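Local coordinates for uric acid degradation bifunctional protein PucL (Bacillus subtilis, PDB 6A4M) that probably oxidises uric acid with molecular oxygen, as the urate oxidase part of a bifunctional enzyme of uric acid degradation, at residues I240-L243 with I244-G248. Sequence-based numbering, arbitrary orientation.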
loop_
_atom_site.group_PDB
_atom_site.type_symbol
_atom_site.label_atom_id
_atom_site.label_comp_id
_atom_site.label_asym_id
_atom_site.label_seq_id
_atom_site.Cartn_x
_atom_site.Cartn_y
_atom_site.Cartn_z
ATOM N N ILE A 240 18.860 4.210 9.925
ATOM C CA ILE A 240 17.466 3.831 9.648
ATOM C C ILE A 240 16.470 4.920 10.088
ATOM O O ILE A 240 15.558 5.242 9.325
ATOM C CB ILE A 240 17.116 2.443 10.245
ATOM C CG1 ILE A 240 17.936 1.357 9.530
ATOM C CG2 ILE A 240 15.628 2.134 10.094
ATOM C CD1 ILE A 240 17.942 0.009 10.218
ATOM N N GLN A 241 16.653 5.495 11.282
ATOM C CA GLN A 241 15.778 6.591 11.745
ATOM C C GLN A 241 15.898 7.819 10.831
ATOM O O GLN A 241 14.902 8.475 10.533
ATOM C CB GLN A 241 15.997 6.950 13.240
ATOM C CG GLN A 241 17.094 7.974 13.586
ATOM C CD GLN A 241 16.698 8.983 14.668
ATOM O OE1 GLN A 241 15.528 9.345 14.818
ATOM N NE2 GLN A 241 17.690 9.462 15.410
ATOM N N ASN A 242 17.119 8.101 10.380
ATOM C CA ASN A 242 17.384 9.197 9.453
ATOM C C ASN A 242 16.802 8.902 8.069
ATOM O O ASN A 242 16.256 9.795 7.421
ATOM C CB ASN A 242 18.893 9.451 9.349
ATOM C CG ASN A 242 19.222 10.722 8.593
ATOM O OD1 ASN A 242 18.849 11.819 9.011
ATOM N ND2 ASN A 242 19.925 10.582 7.472
ATOM N N LEU A 243 16.922 7.652 7.622
ATOM C CA LEU A 243 16.366 7.221 6.334
ATOM C C LEU A 243 14.847 7.389 6.290
ATOM O O LEU A 243 14.321 8.000 5.362
ATOM C CB LEU A 243 16.744 5.762 6.036
ATOM C CG LEU A 243 16.116 5.068 4.819
ATOM C CD1 LEU A 243 16.330 5.865 3.543
ATOM C CD2 LEU A 243 16.676 3.663 4.663
ATOM N N ILE A 244 14.158 6.849 7.294
ATOM C CA ILE A 244 12.688 6.927 7.349
ATOM C C ILE A 244 12.164 8.343 7.627
ATOM O O ILE A 244 11.052 8.673 7.208
ATOM C CB ILE A 244 12.058 5.897 8.332
ATOM C CG1 ILE A 244 12.368 6.231 9.802
ATOM C CG2 ILE A 244 12.480 4.476 7.957
ATOM C CD1 ILE A 244 11.979 5.142 10.785
ATOM N N TYR A 245 12.956 9.164 8.321
ATOM C CA TYR A 245 12.636 10.584 8.517
ATOM C C TYR A 245 12.660 11.352 7.189
ATOM O O TYR A 245 11.768 12.157 6.917
ATOM C CB TYR A 245 13.599 11.228 9.527
ATOM C CG TYR A 245 13.293 12.680 9.840
ATOM C CD1 TYR A 245 12.285 13.020 10.745
ATOM C CD2 TYR A 245 14.008 13.718 9.228
ATOM C CE1 TYR A 245 11.993 14.348 11.033
ATOM C CE2 TYR A 245 13.724 15.051 9.507
ATOM C CZ TYR A 245 12.716 15.363 10.412
ATOM O OH TYR A 245 12.425 16.681 10.701
ATOM N N HIS A 246 13.680 11.099 6.370
ATOM C CA HIS A 246 13.795 11.748 5.057
ATOM C C HIS A 246 12.736 11.268 4.049
ATOM O O HIS A 246 12.251 12.065 3.246
ATOM C CB HIS A 246 15.212 11.598 4.485
ATOM C CG HIS A 246 16.167 12.643 4.973
ATOM N ND1 HIS A 246 16.302 13.868 4.355
ATOM C CD2 HIS A 246 17.024 12.655 6.022
ATOM C CE1 HIS A 246 17.205 14.587 5.000
ATOM N NE2 HIS A 246 17.658 13.873 6.016
ATOM N N ILE A 247 12.388 9.979 4.091
ATOM C CA ILE A 247 11.304 9.432 3.255
ATOM C C ILE A 247 9.972 10.104 3.609
ATOM O O ILE A 247 9.235 10.530 2.719
ATOM C CB ILE A 247 11.174 7.891 3.390
ATOM C CG1 ILE A 247 12.414 7.190 2.808
ATOM C CG2 ILE A 247 9.931 7.373 2.663
ATOM C CD1 ILE A 247 12.614 5.772 3.303
ATOM N N GLY A 248 9.688 10.201 4.908
ATOM C CA GLY A 248 8.456 10.809 5.410
ATOM C C GLY A 248 8.289 12.255 4.990
ATOM O O GLY A 248 7.257 12.622 4.420
#
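Ile244 turns its side chain back over the carbonyls of the preceding turn. Its CB lies 3.7 Å from Ile240 O, the acceptor that its own N reaches in a nearly straight hydrogen bond (2.9 Å, 172° at the hydrogen). CG1 sits between the backbone N and the carbonyl carbon (chi1 69°), which places it near both Ile240 O and Gln241 O, 3.5 Å from the latter; CG2, on the other branch, also lies near Ile240 O and meets the CG2 of Ile240 loosely at 4.5 Å. At the tip, CD1 remains near Ile240 O and ends beside the CA of Gln241. These contacts belong to the first turns of helix 240-254, which packs with helix 221-233 against the antiparallel sheet of the tunnelling (T-)fold of uricases: Ile244 touches Phe263 and Leu198 on two neighbouring strands. With an alanine here, a gap would probably open beside both strands and the loose methyl contact with Ile240 would be lost. Leu243 and Ile247 cross at a slant, CD1 to CD1 3.7 Å apart, and touch Phe232 and Val231 of helix 221-233 respectively. Asn242 and His246 run side by side with amide and ring planes 74° apart. OD1 of Asn242 comes within 3.6 Å of His246 CD2, while Asn242 O accepts a hydrogen bond from His246 N at 3.1 Å and also lies in the ring plane, 3.3 Å from that CD2.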